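Local coordinates for SidF, inhibitor of growth family, member 3 (Legionella pneumophila subsp. pneumophila, PDB 4FYE), which acts as a phosphoinositide phosphatase, probably removing the 3-phosphate from phosphatidylinositol 3,4,5-trisphosphate, at residues Arg248-Thr253 with Val260-Asp265; Thr184-Phe189 with Phe201-Pro206; Glu196-Phe201 with Thr253-Gly258; Glu7-Tyr12 with Gln309-Thr314. The protein carries 1 engineered substitution. All coordinates share one frame; numbering follows the deposited sequence.

Contact 1: residues Arg248-Thr253 with Val260-Asp265; sequences RMIAGT and VTIHHD
Arg248 takes hold of Asp265 side-on, with two nitrogens and two oxygens paired one to one. In this salt bridge Arg248 NE donates to Asp265 OD1 at 2.7 Å and Arg248 NH2 to Asp265 OD2 at 2.8 Å, both nearly straight, and the guanidinium and carboxylate planes lie only 24° apart. The bend of the Arg248 chain at chi2 (80°) turns the guanidinium edge onto the acid, whose own CG stands opposite the backbone N. Beside this bridge, CD1 of Ile250 rests 3.7 Å from CG of Asp265, while its CG2 meets CG2 of Ile262 at 3.9 Å. On the other face of the sheet, CE of Met249 approaches the edge of the His264 ring, 3.3 Å from NE2, an atom hydrogen-bonded to OG of Ser266. In the backbone, Ala251 O accepts from two successive amides, His263 N at 2.8 Å and His264 N at 3.1 Å. The charged cluster is widened by Asp311, a second partner of Arg248, and by Arg308 and Arg312, which share Asp265. Helix 9-16 covers the Ile250 and Ile262 face; helix 652-668 covers that of Ala251 and His264. The doubled pairing is a classic beta bulge, here interrupting an antiparallel hairpin at one border of a six-stranded mixed sheet.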
loop_
_atom_site.group_PDB
_atom_site.type_symbol
_atom_site.label_atom_id
_atom_site.label_comp_id
_atom_site.label_asym_id
_atom_site.label_seq_id
_atom_site.Cartn_x
_atom_site.Cartn_y
_atom_site.Cartn_z
ATOM N N ARG A 248 0.120 5.486 -4.982
ATOM C CA ARG A 248 -0.318 6.459 -4.044
ATOM C C ARG A 248 -1.834 6.262 -4.047
ATOM O O ARG A 248 -2.487 6.271 -5.113
ATOM C CB ARG A 248 0.027 7.857 -4.572
ATOM C CG ARG A 248 -0.504 9.008 -3.713
ATOM C CD ARG A 248 0.467 9.205 -2.489
ATOM N NE ARG A 248 0.107 10.438 -1.848
ATOM C CZ ARG A 248 0.563 11.623 -2.235
ATOM N NH1 ARG A 248 1.465 11.685 -3.203
ATOM N NH2 ARG A 248 0.118 12.735 -1.647
ATOM N N MET A 249 -2.383 6.099 -2.866
ATOM C CA MET A 249 -3.802 5.850 -2.695
ATOM C C MET A 249 -4.489 7.095 -2.099
ATOM O O MET A 249 -4.154 7.543 -0.996
ATOM C CB MET A 249 -4.002 4.677 -1.776
ATOM C CG MET A 249 -5.446 4.362 -1.481
ATOM S SD MET A 249 -5.589 2.635 -0.898
ATOM C CE MET A 249 -5.302 2.964 0.817
ATOM N N ILE A 250 -5.419 7.661 -2.856
ATOM C CA ILE A 250 -6.154 8.817 -2.443
ATOM C C ILE A 250 -7.655 8.488 -2.477
ATOM O O ILE A 250 -8.139 7.912 -3.431
ATOM C CB ILE A 250 -5.965 9.905 -3.441
ATOM C CG1 ILE A 250 -4.487 10.071 -3.774
ATOM C CG2 ILE A 250 -6.587 11.176 -2.889
ATOM C CD1 ILE A 250 -3.721 10.788 -2.691
ATOM N N ALA A 251 -8.395 8.909 -1.459
ATOM C CA ALA A 251 -9.835 8.723 -1.443
ATOM C C ALA A 251 -10.430 10.025 -0.974
ATOM O O ALA A 251 -9.873 10.680 -0.107
ATOM C CB ALA A 251 -10.205 7.607 -0.487
ATOM N N GLY A 252 -11.537 10.432 -1.557
ATOM C CA GLY A 252 -12.203 11.561 -1.017
ATOM C C GLY A 252 -13.572 11.843 -1.564
ATOM O O GLY A 252 -14.225 10.927 -2.151
ATOM N N THR A 253 -14.039 13.098 -1.352
ATOM C CA THR A 253 -15.301 13.487 -1.920
ATOM C C THR A 253 -15.123 14.586 -2.929
ATOM O O THR A 253 -14.253 15.482 -2.748
ATOM C CB THR A 253 -16.475 13.758 -0.909
ATOM O OG1 THR A 253 -16.822 15.122 -0.848
ATOM C CG2 THR A 253 -16.309 13.242 0.419
ATOM N N VAL A 260 -12.467 19.307 -4.375
ATOM C CA VAL A 260 -12.244 18.052 -3.765
ATOM C C VAL A 260 -11.890 18.240 -2.304
ATOM O O VAL A 260 -11.193 19.178 -1.973
ATOM C CB VAL A 260 -11.116 17.374 -4.537
ATOM C CG1 VAL A 260 -10.190 16.642 -3.633
ATOM C CG2 VAL A 260 -11.708 16.483 -5.608
ATOM N N THR A 261 -12.403 17.372 -1.431
ATOM C CA THR A 261 -11.808 17.201 -0.108
ATOM C C THR A 261 -11.240 15.765 -0.065
ATOM O O THR A 261 -11.912 14.804 -0.458
ATOM C CB THR A 261 -12.889 17.401 0.973
ATOM O OG1 THR A 261 -13.435 18.718 0.823
ATOM C CG2 THR A 261 -12.351 17.246 2.381
ATOM N N ILE A 262 -10.033 15.628 0.457
ATOM C CA ILE A 262 -9.307 14.401 0.458
ATOM C C ILE A 262 -9.454 13.814 1.841
ATOM O O ILE A 262 -9.081 14.466 2.792
ATOM C CB ILE A 262 -7.831 14.652 0.065
ATOM C CG1 ILE A 262 -7.740 15.003 -1.442
ATOM C CG2 ILE A 262 -7.013 13.392 0.273
ATOM C CD1 ILE A 262 -6.340 15.303 -1.930
ATOM N N HIS A 263 -10.024 12.605 1.970
ATOM C CA HIS A 263 -10.206 11.971 3.293
ATOM C C HIS A 263 -9.145 10.936 3.594
ATOM O O HIS A 263 -9.047 10.471 4.718
ATOM C CB HIS A 263 -11.605 11.328 3.460
ATOM C CG HIS A 263 -12.734 12.184 2.951
ATOM N ND1 HIS A 263 -13.102 13.363 3.545
ATOM C CD2 HIS A 263 -13.578 12.025 1.846
ATOM C CE1 HIS A 263 -14.124 13.905 2.865
ATOM N NE2 HIS A 263 -14.409 13.100 1.820
ATOM N N HIS A 264 -8.347 10.555 2.610
ATOM C CA HIS A 264 -7.271 9.593 2.842
ATOM C C HIS A 264 -6.203 9.721 1.793
ATOM O O HIS A 264 -6.478 9.849 0.572
ATOM C CB HIS A 264 -7.812 8.172 2.870
ATOM C CG HIS A 264 -6.757 7.114 3.102
ATOM N ND1 HIS A 264 -6.214 6.889 4.309
ATOM C CD2 HIS A 264 -6.183 6.200 2.241
ATOM C CE1 HIS A 264 -5.324 5.902 4.241
ATOM N NE2 HIS A 264 -5.301 5.468 2.969
ATOM N N ASP A 265 -4.971 9.606 2.260
ATOM C CA ASP A 265 -3.793 9.764 1.455
ATOM C C ASP A 265 -2.650 8.870 2.048
ATOM O O ASP A 265 -2.087 9.189 3.109
ATOM C CB ASP A 265 -3.418 11.243 1.454
ATOM C CG ASP A 265 -2.141 11.518 0.626
ATOM O OD1 ASP A 265 -1.326 10.557 0.402
ATOM O OD2 ASP A 265 -1.979 12.679 0.163
#

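Contact 2: residues Thr184-Phe189 with Phe201-Pro206; sequences TLIHRF and FIMYIP
Leu185 and Tyr204 form one of two hydrogen-bonded antiparallel pairs, and His187 with Ile202 the other. Leu185 N reaches Tyr204 O at 2.8 Å in the plane of that carbonyl, and His187 N reaches Ile202 O at 2.9 Å along an almost straight line (177°). Ile202 N answers with a 2.9 Å bond to His187 O. These bonds build a beta hairpin from strands 184-189 and 199-206, which are the two middle strands of the six-stranded mixed sheet; strand 50-55 continues it beyond Thr184, Ile186 and Arg188, and strand 247-254 beyond Met203. Apolar contacts follow the two faces. Ile186 and Met203 run side by side, and the bend at chi3 of the methionine (89°) lays its CE 3.8 Å from CD1 of Ile186. Across the sheet, CD1 of Ile202 comes in at the edge of the Phe189 ring, 3.9 Å from CE1, while CD1 of that same Phe189 sits over the centre of the His187 imidazole. At the far end, the Pro206 and Thr184 side chains cross at about a right angle, Pro206 CD 3.7 Å from Thr184 OG1. The polar ends have partners outside the pair: His187 NE2 hydrogen-bonds to Ser56, Tyr204 OH to Gln654, and Arg188 forms a salt bridge with Glu199 and a hydrogen bond to Leu17 O.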
loop_
_atom_site.group_PDB
_atom_site.type_symbol
_atom_site.label_atom_id
_atom_site.label_comp_id
_atom_site.label_asym_id
_atom_site.label_seq_id
_atom_site.Cartn_x
_atom_site.Cartn_y
_atom_site.Cartn_z
ATOM N N THR A 184 -3.171 5.511 -14.189
ATOM C CA THR A 184 -3.832 5.889 -12.967
ATOM C C THR A 184 -5.195 5.190 -12.899
ATOM O O THR A 184 -5.881 5.090 -13.905
ATOM C CB THR A 184 -4.027 7.410 -12.950
ATOM O OG1 THR A 184 -2.765 8.028 -12.693
ATOM C CG2 THR A 184 -4.877 7.750 -11.831
ATOM N N LEU A 185 -5.595 4.723 -11.730
ATOM C CA LEU A 185 -6.842 4.045 -11.680
ATOM C C LEU A 185 -7.820 4.716 -10.737
ATOM O O LEU A 185 -7.480 5.013 -9.564
ATOM C CB LEU A 185 -6.620 2.621 -11.217
ATOM C CG LEU A 185 -5.414 1.937 -11.820
ATOM C CD1 LEU A 185 -5.228 0.716 -10.925
ATOM C CD2 LEU A 185 -5.679 1.533 -13.290
ATOM N N ILE A 186 -9.053 4.909 -11.240
ATOM C CA ILE A 186 -10.085 5.647 -10.525
ATOM C C ILE A 186 -11.419 4.910 -10.426
ATOM O O ILE A 186 -11.951 4.396 -11.413
ATOM C CB ILE A 186 -10.328 7.020 -11.176
ATOM C CG1 ILE A 186 -9.026 7.785 -11.277
ATOM C CG2 ILE A 186 -11.238 7.895 -10.291
ATOM C CD1 ILE A 186 -9.231 9.209 -11.769
ATOM N N HIS A 187 -11.967 4.856 -9.227
ATOM C CA HIS A 187 -13.354 4.450 -9.049
ATOM C C HIS A 187 -14.168 5.531 -8.424
ATOM O O HIS A 187 -13.874 5.930 -7.263
ATOM C CB HIS A 187 -13.413 3.256 -8.162
ATOM C CG HIS A 187 -14.794 2.687 -7.987
ATOM N ND1 HIS A 187 -15.103 1.898 -6.973
ATOM C CD2 HIS A 187 -15.966 2.896 -8.687
ATOM C CE1 HIS A 187 -16.371 1.518 -7.049
ATOM N NE2 HIS A 187 -16.917 2.172 -8.084
ATOM N N ARG A 188 -15.186 5.992 -9.158
ATOM C CA ARG A 188 -16.193 6.963 -8.663
ATOM C C ARG A 188 -17.559 6.346 -8.377
ATOM O O ARG A 188 -18.100 5.586 -9.206
ATOM C CB ARG A 188 -16.475 7.989 -9.759
ATOM C CG ARG A 188 -15.181 8.546 -10.333
ATOM C CD ARG A 188 -15.440 9.451 -11.566
ATOM N NE ARG A 188 -16.081 10.707 -11.208
ATOM C CZ ARG A 188 -15.750 11.888 -11.733
ATOM N NH1 ARG A 188 -14.792 11.983 -12.655
ATOM N NH2 ARG A 188 -16.382 12.984 -11.339
ATOM N N PHE A 189 -18.151 6.778 -7.264
ATOM C CA PHE A 189 -19.432 6.272 -6.749
ATOM C C PHE A 189 -20.037 7.198 -5.647
ATOM O O PHE A 189 -19.304 7.812 -4.893
ATOM C CB PHE A 189 -19.250 4.851 -6.123
ATOM C CG PHE A 189 -18.185 4.788 -4.995
ATOM C CD1 PHE A 189 -16.820 4.698 -5.293
ATOM C CD2 PHE A 189 -18.566 4.842 -3.630
ATOM C CE1 PHE A 189 -15.833 4.721 -4.278
ATOM C CE2 PHE A 189 -17.587 4.837 -2.603
ATOM C CZ PHE A 189 -16.222 4.732 -2.931
ATOM N N PHE A 201 -14.735 9.081 -4.347
ATOM C CA PHE A 201 -13.792 8.410 -5.280
ATOM C C PHE A 201 -12.644 7.779 -4.510
ATOM O O PHE A 201 -12.336 8.188 -3.371
ATOM C CB PHE A 201 -13.185 9.376 -6.270
ATOM C CG PHE A 201 -12.465 10.500 -5.619
ATOM C CD1 PHE A 201 -13.127 11.674 -5.326
ATOM C CD2 PHE A 201 -11.101 10.405 -5.334
ATOM C CE1 PHE A 201 -12.444 12.741 -4.704
ATOM C CE2 PHE A 201 -10.418 11.440 -4.712
ATOM C CZ PHE A 201 -11.086 12.600 -4.385
ATOM N N ILE A 202 -11.999 6.810 -5.163
ATOM C CA ILE A 202 -10.751 6.258 -4.726
ATOM C C ILE A 202 -9.871 6.098 -5.963
ATOM O O ILE A 202 -10.335 5.599 -6.984
ATOM C CB ILE A 202 -10.919 4.835 -4.153
ATOM C CG1 ILE A 202 -11.963 4.778 -3.057
ATOM C CG2 ILE A 202 -9.568 4.342 -3.589
ATOM C CD1 ILE A 202 -12.478 3.373 -2.880
ATOM N N MET A 203 -8.591 6.451 -5.848
ATOM C CA MET A 203 -7.694 6.253 -6.957
ATOM C C MET A 203 -6.337 5.713 -6.521
ATOM O O MET A 203 -6.012 5.774 -5.368
ATOM C CB MET A 203 -7.536 7.532 -7.737
ATOM C CG MET A 203 -7.317 8.761 -6.893
ATOM S SD MET A 203 -6.943 10.147 -8.033
ATOM C CE MET A 203 -8.543 10.856 -8.467
ATOM N N TYR A 204 -5.632 5.072 -7.443
ATOM C CA TYR A 204 -4.324 4.532 -7.277
ATOM C C TYR A 204 -3.573 5.259 -8.355
ATOM O O TYR A 204 -3.948 5.188 -9.565
ATOM C CB TYR A 204 -4.272 2.985 -7.484
ATOM C CG TYR A 204 -4.763 2.099 -6.303
ATOM C CD1 TYR A 204 -5.479 2.613 -5.249
ATOM C CD2 TYR A 204 -4.520 0.752 -6.287
ATOM C CE1 TYR A 204 -5.903 1.818 -4.189
ATOM C CE2 TYR A 204 -4.980 -0.077 -5.252
ATOM C CZ TYR A 204 -5.655 0.448 -4.203
ATOM O OH TYR A 204 -6.101 -0.388 -3.183
ATOM N N ILE A 205 -2.590 6.060 -7.906
ATOM C CA ILE A 205 -1.732 6.766 -8.787
ATOM C C ILE A 205 -0.388 6.098 -8.645
ATOM O O ILE A 205 0.134 5.986 -7.565
ATOM C CB ILE A 205 -1.623 8.228 -8.416
ATOM C CG1 ILE A 205 -2.990 8.910 -8.418
ATOM C CG2 ILE A 205 -0.711 8.964 -9.411
ATOM C CD1 ILE A 205 -2.921 10.216 -7.611
ATOM N N PRO A 206 0.150 5.597 -9.735
ATOM C CA PRO A 206 1.421 4.884 -9.649
ATOM C C PRO A 206 2.505 5.864 -9.227
ATOM O O PRO A 206 2.625 6.959 -9.763
ATOM C CB PRO A 206 1.717 4.514 -11.085
ATOM C CG PRO A 206 0.495 4.830 -11.879
ATOM C CD PRO A 206 -0.271 5.861 -11.130
#

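Contact 3: residues Glu196-Phe201 with Thr253-Gly258; sequences EGEEQF and TRHSDG
Glu198 and His255 supply the polar side-chain bond. ND1 of His255 donates to OE2 of Glu198 at 2.9 Å, almost straight and in the plane of the ring, yet it meets the carboxylate from above its plane, the two planes standing 79° apart. Because NE2 of the same ring is bonded to Thr261, the imidazole is held at both nitrogens. A water adds a second link, donating to Glu198 OE2 and accepting from Ser256 N. Backbone bonds join Arg254 N to Glu199 O at 2.7 Å and, more loosely, Glu199 N to Arg254 O at 3.2 Å. Here strand 199-206 begins where its antiparallel neighbour 247-254 ends, and the latter passes into a type I turn, His255 to Gly258. Beyond the last pair, Gly197 O makes a CA-H...O contact with Ser256 CA. Packing contributes Phe201, whose CE1 lies 3.7 Å from Thr253 C. Glu199 and Arg254 run alongside each other without their charged atoms meeting; Glu199 OE1 instead forms a salt bridge with Arg188. The Arg254 guanidinium carries Gly258 CA over one face.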
loop_
_atom_site.group_PDB
_atom_site.type_symbol
_atom_site.label_atom_id
_atom_site.label_comp_id
_atom_site.label_asym_id
_atom_site.label_seq_id
_atom_site.Cartn_x
_atom_site.Cartn_y
_atom_site.Cartn_z
ATOM N N GLU A 196 -26.273 15.743 -2.306
ATOM C CA GLU A 196 -26.712 15.962 -3.710
ATOM C C GLU A 196 -25.639 16.704 -4.485
ATOM O O GLU A 196 -24.997 17.621 -3.966
ATOM C CB GLU A 196 -28.039 16.781 -3.809
ATOM C CG GLU A 196 -28.775 17.033 -2.490
ATOM C CD GLU A 196 -27.829 17.416 -1.336
ATOM O OE1 GLU A 196 -26.850 18.180 -1.557
ATOM O OE2 GLU A 196 -28.039 16.924 -0.199
ATOM N N GLY A 197 -25.464 16.322 -5.741
ATOM C CA GLY A 197 -24.380 16.888 -6.530
ATOM C C GLY A 197 -22.999 16.428 -6.042
ATOM O O GLY A 197 -22.014 16.702 -6.714
ATOM N N GLU A 198 -22.933 15.707 -4.908
ATOM C CA GLU A 198 -21.653 15.169 -4.379
ATOM C C GLU A 198 -21.397 13.684 -4.738
ATOM O O GLU A 198 -22.328 12.940 -5.029
ATOM C CB GLU A 198 -21.449 15.483 -2.866
ATOM C CG GLU A 198 -20.696 16.798 -2.665
ATOM C CD GLU A 198 -20.528 17.260 -1.221
ATOM O OE1 GLU A 198 -20.389 16.432 -0.289
ATOM O OE2 GLU A 198 -20.499 18.511 -1.023
ATOM N N GLU A 199 -20.135 13.285 -4.789
ATOM C CA GLU A 199 -19.792 11.868 -4.983
ATOM C C GLU A 199 -18.422 11.554 -4.428
ATOM O O GLU A 199 -17.568 12.443 -4.318
ATOM C CB GLU A 199 -19.877 11.445 -6.453
ATOM C CG GLU A 199 -18.841 12.075 -7.388
ATOM C CD GLU A 199 -18.812 11.392 -8.767
ATOM O OE1 GLU A 199 -17.949 11.720 -9.616
ATOM O OE2 GLU A 199 -19.650 10.493 -9.011
ATOM N N GLN A 200 -18.202 10.285 -4.112
ATOM C CA GLN A 200 -16.931 9.905 -3.594
ATOM C C GLN A 200 -16.021 9.272 -4.672
ATOM O O GLN A 200 -16.477 8.954 -5.787
ATOM C CB GLN A 200 -17.164 8.968 -2.410
ATOM C CG GLN A 200 -17.542 9.645 -1.085
ATOM C CD GLN A 200 -18.857 10.425 -1.145
ATOM O OE1 GLN A 200 -18.863 11.618 -0.790
ATOM N NE2 GLN A 200 -19.982 9.768 -1.566
ATOM N N PHE A 201 -14.735 9.081 -4.347
ATOM C CA PHE A 201 -13.792 8.410 -5.280
ATOM C C PHE A 201 -12.644 7.779 -4.510
ATOM O O PHE A 201 -12.336 8.188 -3.371
ATOM C CB PHE A 201 -13.185 9.376 -6.270
ATOM C CG PHE A 201 -12.465 10.500 -5.619
ATOM C CD1 PHE A 201 -13.127 11.674 -5.326
ATOM C CD2 PHE A 201 -11.101 10.405 -5.334
ATOM C CE1 PHE A 201 -12.444 12.741 -4.704
ATOM C CE2 PHE A 201 -10.418 11.440 -4.712
ATOM C CZ PHE A 201 -11.086 12.600 -4.385
ATOM N N THR A 253 -14.039 13.098 -1.352
ATOM C CA THR A 253 -15.301 13.487 -1.920
ATOM C C THR A 253 -15.123 14.586 -2.929
ATOM O O THR A 253 -14.253 15.482 -2.748
ATOM C CB THR A 253 -16.475 13.758 -0.909
ATOM O OG1 THR A 253 -16.822 15.122 -0.848
ATOM C CG2 THR A 253 -16.309 13.242 0.419
ATOM N N ARG A 254 -15.912 14.517 -4.009
ATOM C CA ARG A 254 -15.946 15.580 -5.022
ATOM C C ARG A 254 -17.183 16.477 -4.874
ATOM O O ARG A 254 -18.335 15.982 -4.890
ATOM C CB ARG A 254 -15.933 14.984 -6.426
ATOM C CG ARG A 254 -15.712 16.016 -7.531
ATOM C CD ARG A 254 -16.077 15.343 -8.827
ATOM N NE ARG A 254 -15.660 16.030 -10.034
ATOM C CZ ARG A 254 -16.495 16.705 -10.803
ATOM N NH1 ARG A 254 -17.762 16.825 -10.432
ATOM N NH2 ARG A 254 -16.059 17.276 -11.920
ATOM N N HIS A 255 -16.971 17.783 -4.754
ATOM C CA HIS A 255 -18.105 18.683 -4.444
ATOM C C HIS A 255 -18.812 19.039 -5.713
ATOM O O HIS A 255 -18.228 18.854 -6.789
ATOM C CB HIS A 255 -17.663 19.870 -3.601
ATOM C CG HIS A 255 -16.959 19.456 -2.346
ATOM N ND1 HIS A 255 -17.604 18.840 -1.328
ATOM C CD2 HIS A 255 -15.610 19.473 -2.002
ATOM C CE1 HIS A 255 -16.716 18.510 -0.359
ATOM N NE2 HIS A 255 -15.503 18.921 -0.759
ATOM N N SER A 256 -20.069 19.497 -5.625
ATOM C CA SER A 256 -20.863 19.712 -6.846
ATOM C C SER A 256 -20.178 20.663 -7.819
ATOM O O SER A 256 -20.305 20.492 -9.025
ATOM C CB SER A 256 -22.275 20.192 -6.541
ATOM O OG SER A 256 -22.235 21.193 -5.560
ATOM N N ASP A 257 -19.411 21.620 -7.295
ATOM C CA ASP A 257 -18.642 22.547 -8.146
ATOM C C ASP A 257 -17.353 21.902 -8.717
ATOM O O ASP A 257 -16.603 22.542 -9.458
ATOM C CB ASP A 257 -18.352 23.885 -7.408
ATOM C CG ASP A 257 -17.420 23.705 -6.191
ATOM O OD1 ASP A 257 -16.845 22.593 -6.038
ATOM O OD2 ASP A 257 -17.254 24.650 -5.374
ATOM N N GLY A 258 -17.071 20.648 -8.356
ATOM C CA GLY A 258 -15.857 19.981 -8.870
ATOM C C GLY A 258 -14.569 20.225 -8.076
ATOM O O GLY A 258 -13.476 19.871 -8.528
HETATM O O HOH W 1 -21.250 20.271 -3.142
#

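Contact 4: residues Glu7-Tyr12 with Gln309-Thr314; sequences ENIETY and QIDRMT
Ile9 and Asp311 join the start of one helix to the end of another: Asn8 is the N-cap of helix 9-16, and Asp311 closes helix 284-311. The tight part is small. Ile9 N, an amide of the first helical turn, donates to Asp311 O at 2.8 Å with an N-H...O angle of 171°, although it comes in tilted 28° from the carbonyl plane. The same oxygen takes a CA-H...O contact from Asn8 CA at 3.4 Å, so one carbonyl is approached by two successive residues. A carbonyl from one helix's C-terminal end thus meets an amide of another's first turn, which is probably electrostatically favourable. Beside the bond, CB of Ile9 packs on CB of Asp311 at 4.0 Å, the two side chains slanting across each other, while the Asp311 carboxylate turns to Arg248. The remainder is looser and partly exposed. Arg312 only grazes Ile9, CG to CG2 at 4.4 Å, and spends its guanidinium on Asp639 and Asp265. Thr314 contributes little across the contact; its OG1 caps Asp317 N at the start of helix 315-320. CB of Glu7 points away from residues 309-314, and its OE1 accepts a weak 3.3 Å bond from Asn8 N.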
loop_
_atom_site.group_PDB
_atom_site.type_symbol
_atom_site.label_atom_id
_atom_site.label_comp_id
_atom_site.label_asym_id
_atom_site.label_seq_id
_atom_site.Cartn_x
_atom_site.Cartn_y
_atom_site.Cartn_z
ATOM N N GLU A 7 3.350 18.551 -9.256
ATOM C CA GLU A 7 2.177 19.347 -9.006
ATOM C C GLU A 7 1.608 18.966 -7.654
ATOM O O GLU A 7 1.823 17.894 -7.135
ATOM C CB GLU A 7 1.147 19.079 -10.115
ATOM C CG GLU A 7 -0.070 19.989 -10.135
ATOM C CD GLU A 7 0.278 21.435 -10.441
ATOM O OE1 GLU A 7 0.423 22.204 -9.456
ATOM O OE2 GLU A 7 0.405 21.785 -11.654
ATOM N N ASN A 8 0.863 19.878 -7.092
ATOM C CA ASN A 8 0.238 19.690 -5.825
ATOM C C ASN A 8 -0.765 18.533 -5.960
ATOM O O ASN A 8 -1.470 18.460 -6.947
ATOM C CB ASN A 8 -0.439 20.998 -5.467
ATOM C CG ASN A 8 -1.265 20.891 -4.246
ATOM O OD1 ASN A 8 -0.767 21.072 -3.137
ATOM N ND2 ASN A 8 -2.530 20.566 -4.418
ATOM N N ILE A 9 -0.798 17.624 -4.982
ATOM C CA ILE A 9 -1.633 16.444 -5.060
ATOM C C ILE A 9 -3.116 16.829 -5.260
ATOM O O ILE A 9 -3.782 16.291 -6.154
ATOM C CB ILE A 9 -1.405 15.549 -3.818
ATOM C CG1 ILE A 9 -1.141 14.086 -4.200
ATOM C CG2 ILE A 9 -2.374 15.808 -2.646
ATOM C CD1 ILE A 9 -2.023 13.453 -5.225
ATOM N N GLU A 10 -3.614 17.791 -4.475
ATOM C CA GLU A 10 -4.985 18.174 -4.587
ATOM C C GLU A 10 -5.275 18.702 -5.978
ATOM O O GLU A 10 -6.330 18.352 -6.557
ATOM C CB GLU A 10 -5.416 19.220 -3.545
ATOM C CG GLU A 10 -6.927 19.392 -3.572
ATOM C CD GLU A 10 -7.514 20.525 -2.703
ATOM O OE1 GLU A 10 -8.546 21.143 -3.132
ATOM O OE2 GLU A 10 -6.966 20.785 -1.595
ATOM N N THR A 11 -4.388 19.537 -6.542
ATOM C CA THR A 11 -4.756 20.096 -7.842
ATOM C C THR A 11 -4.730 18.962 -8.881
ATOM O O THR A 11 -5.656 18.784 -9.664
ATOM C CB THR A 11 -3.952 21.343 -8.292
ATOM O OG1 THR A 11 -2.881 20.914 -9.122
ATOM C CG2 THR A 11 -3.408 22.173 -7.128
ATOM N N TYR A 12 -3.692 18.157 -8.855
ATOM C CA TYR A 12 -3.729 16.961 -9.673
ATOM C C TYR A 12 -4.991 16.075 -9.547
ATOM O O TYR A 12 -5.593 15.696 -10.557
ATOM C CB TYR A 12 -2.495 16.136 -9.470
ATOM C CG TYR A 12 -2.318 15.021 -10.466
ATOM C CD1 TYR A 12 -2.492 15.213 -11.851
ATOM C CD2 TYR A 12 -1.915 13.785 -10.042
ATOM C CE1 TYR A 12 -2.278 14.177 -12.768
ATOM C CE2 TYR A 12 -1.675 12.754 -10.938
ATOM C CZ TYR A 12 -1.857 12.947 -12.290
ATOM O OH TYR A 12 -1.638 11.866 -13.123
ATOM N N GLN A 309 5.590 14.348 0.413
ATOM C CA GLN A 309 5.532 15.426 1.336
ATOM C C GLN A 309 5.547 16.732 0.557
ATOM O O GLN A 309 4.781 17.614 0.876
ATOM C CB GLN A 309 6.692 15.311 2.323
ATOM C CG GLN A 309 6.619 16.260 3.501
ATOM C CD GLN A 309 7.642 15.927 4.573
ATOM O OE1 GLN A 309 8.650 16.598 4.685
ATOM N NE2 GLN A 309 7.396 14.851 5.332
ATOM N N ILE A 310 6.370 16.854 -0.489
ATOM C CA ILE A 310 6.348 18.040 -1.328
ATOM C C ILE A 310 4.955 18.223 -2.053
ATOM O O ILE A 310 4.411 19.371 -2.129
ATOM C CB ILE A 310 7.534 18.068 -2.340
ATOM C CG1 ILE A 310 8.838 18.654 -1.759
ATOM C CG2 ILE A 310 7.231 19.035 -3.488
ATOM C CD1 ILE A 310 9.421 18.012 -0.554
ATOM N N ASP A 311 4.389 17.120 -2.580
ATOM C CA ASP A 311 3.075 17.120 -3.259
ATOM C C ASP A 311 1.982 17.662 -2.353
ATOM O O ASP A 311 0.980 18.188 -2.831
ATOM C CB ASP A 311 2.594 15.666 -3.507
ATOM C CG ASP A 311 3.387 14.953 -4.535
ATOM O OD1 ASP A 311 4.342 15.610 -5.074
ATOM O OD2 ASP A 311 3.062 13.736 -4.788
ATOM N N ARG A 312 2.089 17.357 -1.066
ATOM C CA ARG A 312 1.079 17.768 -0.125
ATOM C C ARG A 312 1.249 19.232 0.271
ATOM O O ARG A 312 0.475 19.719 1.057
ATOM C CB ARG A 312 1.071 16.852 1.091
ATOM C CG ARG A 312 0.447 15.526 0.694
ATOM C CD ARG A 312 0.723 14.297 1.549
ATOM N NE ARG A 312 0.515 14.471 2.989
ATOM C CZ ARG A 312 -0.691 14.581 3.508
ATOM N NH1 ARG A 312 -1.729 14.544 2.690
ATOM N NH2 ARG A 312 -0.865 14.685 4.801
ATOM N N MET A 313 2.238 19.934 -0.258
ATOM C CA MET A 313 2.279 21.385 -0.041
ATOM C C MET A 313 1.776 22.253 -1.185
ATOM O O MET A 313 2.127 22.064 -2.374
ATOM C CB MET A 313 3.663 21.815 0.382
ATOM C CG MET A 313 3.990 21.091 1.692
ATOM S SD MET A 313 5.496 21.601 2.479
ATOM C CE MET A 313 6.595 20.923 1.304
ATOM N N THR A 314 0.939 23.215 -0.817
ATOM C CA THR A 314 0.451 24.169 -1.800
ATOM C C THR A 314 1.599 25.076 -2.011
ATOM O O THR A 314 2.541 25.142 -1.201
ATOM C CB THR A 314 -0.782 24.942 -1.268
ATOM O OG1 THR A 314 -0.390 25.823 -0.188
ATOM C CG2 THR A 314 -1.786 23.910 -0.684
#

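Contacts 1, 2 and 3 belong to one mixed sheet, in which strands 184-189, 199-206, 247-254 and 260-268 follow each other side by side. Of the two hairpins, contact 2 comes first along the chain and contact 1 after it, their centres about 9 Å apart; contact 3, which shares Phe201 with one and Thr253 with the other, sews the two hairpins together at one end. Contact 4 ties the first modelled helix to helix 284-311, enclosing the other three within its loop. Its centre is about 12 Å from that of contact 1, which it meets through salt bridges, and about 20 Å from that of contact 3. Thus the N-terminal residues are fastened onto the six-stranded sheet.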